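Local coordinates for protein AfJAMM (Archaeoglobus fulgidus, PDB 1R5X) that binds a zinc ion in a metalloprotease-like JAMM site and is probably a metallopeptidase of the JAB/MPN family, at residues H79-P84 against H103-Y108; S85-E90 against K116-K121. All coordinates share one frame; numbering follows the deposited sequence.

Overall arrangement
Contact 1 pairs the neighbouring parallel strands 76-81 and 102-107, the two strands of a beta-alpha-beta unit that has helix 90-95 between them. In contact 2 the loop leading from strand 76-81 to that helix meets strand 115-118, the antiparallel neighbour of 102-107 in the same mixed sheet. The centres of the two contacts are about 9 Å apart, and the segments alternate along the chain: 79-84, 85-90, 103-108, 116-121. Backbone pairing of H103 with Y118 and I105 with K116 ties them together, as does packing of C86 on C107. The zinc-binding end of strand 76-81 thus lies within the sheet, and the loop running on toward the third protein ligand, D92, packs against strands 102-107 and 115-118.

Contact 1. Residues H79-P84 against H103-Y108; sequences HSHPSP and HIIVCY. With ZN (zinc ion), chain C.
I104 O accepts a hydrogen bond from H79 N at 3.2 Å and a second one from a water. That water in turn accepts from H79 ND1, tying the imidazole to the sheet while NE2 on its far side binds zinc. Next along the strand, I105 splits its branches between the two metal-binding histidines. CG1 comes alongside H79, 3.9 Å from CE1, whereas CG2, anti to the backbone N, lies over one face of the H81 ring in a CH-pi contact 4.1 Å from its centroid. V106 continues the parallel ladder: its N donates to H79 O, and its O receives H81 N at 2.9 Å. On the face bearing both histidines, C107 places CB 3.1 Å from S83 O and SG against the P84 carbonyl. Y108 N then donates to H81 O at 3.2 Å and only weakly to S83 O as the chain turns away; its ring lies beside P84, with Y108 CD2 4.1 Å from P84 CG. H81 ND1 is held by S85 O. Each histidine thus has NE2 on the zinc, at 2.0 Å, and a polar partner on ND1 that limits rotation of its ring. With D92 completing the protein ligands, the two imidazoles form the JAMM metal site, where positive charge on the zinc would probably polarise both rings and make each ND1-H a stronger donor.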
ATOM      1  N   HIS A  79       0.742  -0.448  -4.263  1.00 27.41           N
ATOM      2  CA  HIS A  79       0.477  -0.419  -5.687  1.00 29.36           C
ATOM      3  C   HIS A  79      -0.984  -0.740  -5.902  1.00 28.24           C
ATOM      4  O   HIS A  79      -1.638  -1.291  -5.025  1.00 26.50           O
ATOM      5  CB  HIS A  79       1.420  -1.351  -6.461  1.00 33.90           C
ATOM      6  CG  HIS A  79       0.952  -2.761  -6.565  1.00 37.71           C
ATOM      7  ND1 HIS A  79       0.744  -3.571  -5.471  1.00 39.60           N
ATOM      8  CD2 HIS A  79       0.666  -3.512  -7.651  1.00 39.55           C
ATOM      9  CE1 HIS A  79       0.348  -4.762  -5.880  1.00 41.43           C
ATOM     10  NE2 HIS A  79       0.294  -4.752  -7.200  1.00 41.96           N
ATOM     11  N   SER A  80      -1.509  -0.367  -7.058  1.00 26.45           N
ATOM     12  CA  SER A  80      -2.922  -0.580  -7.323  1.00 28.33           C
ATOM     13  C   SER A  80      -3.254  -1.531  -8.454  1.00 27.92           C
ATOM     14  O   SER A  80      -2.393  -1.926  -9.235  1.00 25.76           O
ATOM     15  CB  SER A  80      -3.595   0.776  -7.548  1.00 26.50           C
ATOM     16  OG  SER A  80      -2.959   1.475  -8.604  1.00 31.23           O
ATOM     17  N   HIS A  81      -4.535  -1.878  -8.503  1.00 28.68           N
ATOM     18  CA  HIS A  81      -5.108  -2.777  -9.499  1.00 27.70           C
ATOM     19  C   HIS A  81      -6.348  -2.098 -10.061  1.00 28.58           C
ATOM     20  O   HIS A  81      -7.219  -1.664  -9.304  1.00 28.21           O
ATOM     21  CB  HIS A  81      -5.539  -4.078  -8.839  1.00 26.54           C
ATOM     22  CG  HIS A  81      -4.405  -4.952  -8.412  1.00 27.97           C
ATOM     23  ND1 HIS A  81      -4.581  -6.045  -7.588  1.00 27.48           N
ATOM     24  CD2 HIS A  81      -3.085  -4.918  -8.714  1.00 27.59           C
ATOM     25  CE1 HIS A  81      -3.419  -6.643  -7.400  1.00 28.31           C
ATOM     26  NE2 HIS A  81      -2.496  -5.978  -8.070  1.00 28.10           N
ATOM     27  N   PRO A  82      -6.463  -2.022 -11.393  1.00 30.73           N
ATOM     28  CA  PRO A  82      -7.618  -1.385 -12.032  1.00 30.95           C
ATOM     29  C   PRO A  82      -8.929  -2.179 -11.936  1.00 34.04           C
ATOM     30  O   PRO A  82      -9.944  -1.787 -12.517  1.00 33.32           O
ATOM     31  CB  PRO A  82      -7.144  -1.199 -13.464  1.00 30.93           C
ATOM     32  CG  PRO A  82      -6.276  -2.401 -13.674  1.00 30.45           C
ATOM     33  CD  PRO A  82      -5.477  -2.457 -12.398  1.00 30.49           C
ATOM     34  N   SER A  83      -8.914  -3.292 -11.208  1.00 36.31           N
ATOM     35  CA  SER A  83     -10.124  -4.092 -11.042  1.00 39.17           C
ATOM     36  C   SER A  83     -10.445  -4.206  -9.547  1.00 40.19           C
ATOM     37  O   SER A  83      -9.567  -4.026  -8.703  1.00 39.42           O
ATOM     38  CB  SER A  83      -9.944  -5.476 -11.665  1.00 38.36           C
ATOM     39  OG  SER A  83      -8.760  -6.097 -11.194  1.00 43.20           O
ATOM     40  N   PRO A  84     -11.717  -4.482  -9.208  1.00 41.32           N
ATOM     41  CA  PRO A  84     -12.244  -4.629  -7.840  1.00 44.29           C
ATOM     42  C   PRO A  84     -11.647  -5.708  -6.913  1.00 46.40           C
ATOM     43  O   PRO A  84     -12.301  -6.121  -5.957  1.00 47.83           O
ATOM     44  CB  PRO A  84     -13.735  -4.862  -8.067  1.00 43.45           C
ATOM     45  CG  PRO A  84     -13.993  -4.123  -9.367  1.00 43.99           C
ATOM     46  CD  PRO A  84     -12.809  -4.547 -10.193  1.00 41.34           C
ATOM     47  N   HIS A 103       2.925  -4.274   2.752  1.00 22.49           N
ATOM     48  CA  HIS A 103       2.624  -4.120   1.338  1.00 21.45           C
ATOM     49  C   HIS A 103       1.145  -3.905   1.158  1.00 21.12           C
ATOM     50  O   HIS A 103       0.330  -4.783   1.442  1.00 19.53           O
ATOM     51  CB  HIS A 103       3.099  -5.358   0.594  1.00 20.84           C
ATOM     52  CG  HIS A 103       4.544  -5.656   0.835  1.00 24.81           C
ATOM     53  ND1 HIS A 103       5.559  -5.035   0.136  1.00 24.47           N
ATOM     54  CD2 HIS A 103       5.147  -6.443   1.757  1.00 23.92           C
ATOM     55  CE1 HIS A 103       6.724  -5.430   0.617  1.00 25.96           C
ATOM     56  NE2 HIS A 103       6.502  -6.283   1.601  1.00 25.37           N
ATOM     57  N   ILE A 104       0.806  -2.709   0.697  1.00 18.71           N
ATOM     58  CA  ILE A 104      -0.581  -2.358   0.504  1.00 19.53           C
ATOM     59  C   ILE A 104      -1.022  -2.527  -0.936  1.00 19.05           C
ATOM     60  O   ILE A 104      -0.269  -2.249  -1.877  1.00 18.31           O
ATOM     61  CB  ILE A 104      -0.843  -0.903   0.940  1.00 18.99           C
ATOM     62  CG1 ILE A 104      -0.681  -0.786   2.457  1.00 17.94           C
ATOM     63  CG2 ILE A 104      -2.250  -0.451   0.496  1.00 16.73           C
ATOM     64  CD1 ILE A 104      -0.679   0.677   2.990  1.00 10.88           C
ATOM     65  N   ILE A 105      -2.249  -3.006  -1.089  1.00 19.03           N
ATOM     66  CA  ILE A 105      -2.841  -3.185  -2.400  1.00 20.92           C
ATOM     67  C   ILE A 105      -4.140  -2.398  -2.399  1.00 18.04           C
ATOM     68  O   ILE A 105      -4.982  -2.566  -1.515  1.00 19.04           O
ATOM     69  CB  ILE A 105      -3.123  -4.684  -2.708  1.00 23.78           C
ATOM     70  CG1 ILE A 105      -1.796  -5.454  -2.749  1.00 26.28           C
ATOM     71  CG2 ILE A 105      -3.842  -4.821  -4.045  1.00 23.20           C
ATOM     72  CD1 ILE A 105      -1.893  -6.847  -3.356  1.00 30.64           C
ATOM     73  N   VAL A 106      -4.282  -1.514  -3.376  1.00 18.97           N
ATOM     74  CA  VAL A 106      -5.481  -0.695  -3.509  1.00 20.63           C
ATOM     75  C   VAL A 106      -6.127  -1.086  -4.834  1.00 22.57           C
ATOM     76  O   VAL A 106      -5.446  -1.249  -5.844  1.00 21.03           O
ATOM     77  CB  VAL A 106      -5.123   0.818  -3.505  1.00 24.14           C
ATOM     78  CG1 VAL A 106      -6.384   1.662  -3.640  1.00 24.36           C
ATOM     79  CG2 VAL A 106      -4.391   1.183  -2.196  1.00 22.07           C
ATOM     80  N   CYS A 107      -7.443  -1.250  -4.835  1.00 25.29           N
ATOM     81  CA  CYS A 107      -8.121  -1.648  -6.059  1.00 26.72           C
ATOM     82  C   CYS A 107      -9.349  -0.803  -6.343  1.00 24.86           C
ATOM     83  O   CYS A 107      -9.848  -0.095  -5.472  1.00 24.42           O
ATOM     84  CB  CYS A 107      -8.512  -3.123  -5.979  1.00 29.05           C
ATOM     85  SG  CYS A 107      -9.620  -3.493  -4.609  1.00 36.19           S
ATOM     86  N   TYR A 108      -9.809  -0.872  -7.584  1.00 21.93           N
ATOM     87  CA  TYR A 108     -10.978  -0.132  -8.033  1.00 21.36           C
ATOM     88  C   TYR A 108     -12.153  -0.406  -7.082  1.00 22.26           C
ATOM     89  O   TYR A 108     -12.353  -1.544  -6.642  1.00 21.49           O
ATOM     90  CB  TYR A 108     -11.323  -0.585  -9.454  1.00 21.81           C
ATOM     91  CG  TYR A 108     -12.427   0.203 -10.114  1.00 23.40           C
ATOM     92  CD1 TYR A 108     -12.134   1.247 -10.987  1.00 23.84           C
ATOM     93  CD2 TYR A 108     -13.770  -0.100  -9.869  1.00 22.10           C
ATOM     94  CE1 TYR A 108     -13.143   1.969 -11.603  1.00 24.58           C
ATOM     95  CE2 TYR A 108     -14.788   0.620 -10.479  1.00 23.01           C
ATOM     96  CZ  TYR A 108     -14.470   1.650 -11.344  1.00 24.65           C
ATOM     97  OH  TYR A 108     -15.474   2.381 -11.944  1.00 27.27           O
TER
HETATM   98 ZN    ZN C 122      -0.578  -6.437  -7.949  1.00 55.82          ZN
HETATM   99  O   HOH W   1       2.225  -3.326  -2.651  1.00 22.57           O

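Contact 2. Residues S85-E90 against K116-K121; sequences SCRPSE and KCYNRK
One face of the Y118 ring is covered by P88, whose CG stands 3.5 Å from the ring centroid, only 9° off the normal, in a CH-pi contact centred on the ring. At the ring edge, near its plane, sits the guanidinium of R87, the two flat groups inclined by 60°. K116 CD comes up at the edge of that guanidinium, 3.3 Å from NH2, while P88 CD lies off-centre over one of its faces, the one that Y118 OH also lies over. With CG anti to the carbonyl carbon, the Y118 ring reaches toward the loop and its hydroxyl donates to C86 O at 2.7 Å. The proton donor stands well above the carbonyl plane, 62° out of it, so the bond misses the lone-pair directions. R87 starts away from the strand but bends back at chi2 and chi3 to bring its end beside the phenol. The alkyl chain of K116, extended beyond CG, runs past C86, with K116 CD 4.1 Å from C86 CB. R87 NH2 and K116 NZ are 3.3 Å apart, two like charges brought together beside E124: the arginine forms a salt bridge with its OE1, the lysine a long, weak ion pair with OE2. P88 also packs on I105 and F96, and S89 N is hydrogen-bonded to OD2 of the zinc ligand D92. The carboxylate of E124 would probably offset the paired positive charges, while the phenol fastens the loop backbone to the strand shortly before the helix that carries D92.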
ATOM      1  N   SER A  85     -10.418  -6.152  -7.168  1.00 48.99           N
ATOM      2  CA  SER A  85      -9.770  -7.171  -6.328  1.00 50.98           C
ATOM      3  C   SER A  85      -8.440  -6.753  -5.721  1.00 51.54           C
ATOM      4  O   SER A  85      -7.569  -6.206  -6.406  1.00 51.62           O
ATOM      5  CB  SER A  85      -9.562  -8.452  -7.129  1.00 52.13           C
ATOM      6  OG  SER A  85      -8.246  -8.947  -6.953  1.00 54.02           O
ATOM      7  N   CYS A  86      -8.290  -7.008  -4.424  1.00 52.88           N
ATOM      8  CA  CYS A  86      -7.061  -6.654  -3.699  1.00 53.47           C
ATOM      9  C   CYS A  86      -6.144  -7.841  -3.507  1.00 53.90           C
ATOM     10  O   CYS A  86      -5.115  -7.742  -2.840  1.00 55.65           O
ATOM     11  CB  CYS A  86      -7.410  -6.081  -2.319  1.00 52.13           C
ATOM     12  SG  CYS A  86      -7.561  -4.302  -2.247  1.00 49.88           S
ATOM     13  N   ARG A  87      -6.541  -8.970  -4.074  1.00 53.79           N
ATOM     14  CA  ARG A  87      -5.757 -10.196  -3.956  1.00 53.51           C
ATOM     15  C   ARG A  87      -4.408 -10.030  -4.654  1.00 52.18           C
ATOM     16  O   ARG A  87      -4.337  -9.565  -5.794  1.00 51.82           O
ATOM     17  CB  ARG A  87      -6.512 -11.376  -4.576  1.00 55.06           C
ATOM     18  CG  ARG A  87      -7.756 -11.829  -3.803  1.00 57.09           C
ATOM     19  CD  ARG A  87      -7.418 -12.329  -2.404  1.00 60.35           C
ATOM     20  NE  ARG A  87      -7.314 -11.242  -1.434  1.00 63.59           N
ATOM     21  CZ  ARG A  87      -6.865 -11.386  -0.190  1.00 64.58           C
ATOM     22  NH1 ARG A  87      -6.467 -12.576   0.243  1.00 65.47           N
ATOM     23  NH2 ARG A  87      -6.827 -10.342   0.627  1.00 64.73           N
ATOM     24  N   PRO A  88      -3.318 -10.399  -3.970  1.00 51.52           N
ATOM     25  CA  PRO A  88      -1.966 -10.293  -4.527  1.00 50.86           C
ATOM     26  C   PRO A  88      -1.832 -11.122  -5.800  1.00 50.57           C
ATOM     27  O   PRO A  88      -2.386 -12.214  -5.898  1.00 50.41           O
ATOM     28  CB  PRO A  88      -1.086 -10.836  -3.401  1.00 50.52           C
ATOM     29  CG  PRO A  88      -1.870 -10.484  -2.171  1.00 51.89           C
ATOM     30  CD  PRO A  88      -3.273 -10.857  -2.572  1.00 50.77           C
ATOM     31  N   SER A  89      -1.113 -10.596  -6.786  1.00 50.43           N
ATOM     32  CA  SER A  89      -0.911 -11.323  -8.030  1.00 50.41           C
ATOM     33  C   SER A  89       0.403 -12.081  -7.905  1.00 51.72           C
ATOM     34  O   SER A  89       1.183 -11.830  -6.981  1.00 50.87           O
ATOM     35  CB  SER A  89      -0.839 -10.359  -9.212  1.00 49.57           C
ATOM     36  OG  SER A  89       0.332  -9.567  -9.152  1.00 48.93           O
ATOM     37  N   GLU A  90       0.637 -13.011  -8.823  1.00 52.38           N
ATOM     38  CA  GLU A  90       1.860 -13.802  -8.813  1.00 53.76           C
ATOM     39  C   GLU A  90       3.069 -12.889  -8.645  1.00 53.38           C
ATOM     40  O   GLU A  90       3.933 -13.132  -7.803  1.00 53.74           O
ATOM     41  CD  GLU A  90       1.011 -16.351 -11.654  1.00 57.26           C
ATOM     42  N   LYS A 116      -5.971  -3.345   1.171  1.00 26.83           N
ATOM     43  CA  LYS A 116      -5.612  -4.336   2.169  1.00 26.01           C
ATOM     44  C   LYS A 116      -4.104  -4.290   2.286  1.00 24.58           C
ATOM     45  O   LYS A 116      -3.414  -3.837   1.364  1.00 23.05           O
ATOM     46  CB  LYS A 116      -6.038  -5.740   1.738  1.00 29.32           C
ATOM     47  CG  LYS A 116      -7.536  -5.985   1.861  1.00 33.28           C
ATOM     48  CD  LYS A 116      -7.903  -7.401   1.498  1.00 36.21           C
ATOM     49  CE  LYS A 116      -9.409  -7.608   1.584  1.00 38.14           C
ATOM     50  NZ  LYS A 116      -9.775  -8.984   1.155  1.00 44.09           N
ATOM     51  N   CYS A 117      -3.600  -4.730   3.430  1.00 21.65           N
ATOM     52  CA  CYS A 117      -2.175  -4.773   3.658  1.00 22.74           C
ATOM     53  C   CYS A 117      -1.747  -6.241   3.768  1.00 22.76           C
ATOM     54  O   CYS A 117      -2.504  -7.090   4.240  1.00 22.32           O
ATOM     55  CB  CYS A 117      -1.831  -4.011   4.941  1.00 23.07           C
ATOM     56  SG  CYS A 117      -0.053  -3.834   5.276  1.00 23.41           S
ATOM     57  N   TYR A 118      -0.538  -6.536   3.312  1.00 24.55           N
ATOM     58  CA  TYR A 118      -0.009  -7.890   3.371  1.00 25.75           C
ATOM     59  C   TYR A 118       1.429  -7.835   3.854  1.00 26.42           C
ATOM     60  O   TYR A 118       2.081  -6.798   3.752  1.00 27.19           O
ATOM     61  CB  TYR A 118      -0.047  -8.558   1.979  1.00 26.46           C
ATOM     62  CG  TYR A 118      -1.422  -8.625   1.345  1.00 29.07           C
ATOM     63  CD1 TYR A 118      -1.888  -7.589   0.526  1.00 28.56           C
ATOM     64  CD2 TYR A 118      -2.266  -9.713   1.575  1.00 30.30           C
ATOM     65  CE1 TYR A 118      -3.161  -7.634  -0.048  1.00 26.64           C
ATOM     66  CE2 TYR A 118      -3.546  -9.771   1.004  1.00 30.86           C
ATOM     67  CZ  TYR A 118      -3.984  -8.726   0.193  1.00 30.43           C
ATOM     68  OH  TYR A 118      -5.237  -8.777  -0.381  1.00 30.15           O
ATOM     69  N   ASN A 119       1.926  -8.949   4.385  1.00 26.96           N
ATOM     70  CA  ASN A 119       3.312  -8.994   4.831  1.00 29.00           C
ATOM     71  C   ASN A 119       4.142  -9.714   3.769  1.00 29.02           C
ATOM     72  O   ASN A 119       3.605 -10.167   2.762  1.00 30.20           O
ATOM     73  CB  ASN A 119       3.440  -9.703   6.188  1.00 28.10           C
ATOM     74  CG  ASN A 119       2.890 -11.117   6.174  1.00 28.83           C
ATOM     75  OD1 ASN A 119       2.878 -11.792   5.138  1.00 29.37           O
ATOM     76  ND2 ASN A 119       2.448 -11.584   7.336  1.00 27.20           N
ATOM     77  N   ARG A 120       5.444  -9.815   3.990  1.00 31.41           N
ATOM     78  CA  ARG A 120       6.331 -10.472   3.036  1.00 37.04           C
ATOM     79  C   ARG A 120       5.870 -11.851   2.570  1.00 37.62           C
ATOM     80  O   ARG A 120       6.176 -12.262   1.454  1.00 39.88           O
ATOM     81  CB  ARG A 120       7.741 -10.583   3.615  1.00 38.25           C
ATOM     82  CG  ARG A 120       8.444  -9.244   3.765  1.00 42.33           C
ATOM     83  CD  ARG A 120       9.866  -9.410   4.304  1.00 44.22           C
ATOM     84  N   LYS A 121       5.138 -12.569   3.412  1.00 39.14           N
ATOM     85  CA  LYS A 121       4.671 -13.899   3.037  1.00 40.31           C
ATOM     86  C   LYS A 121       3.307 -13.891   2.369  1.00 41.13           C
ATOM     87  O   LYS A 121       2.696 -14.949   2.188  1.00 42.17           O
ATOM     88  CB  LYS A 121       4.628 -14.813   4.260  1.00 40.92           C
TER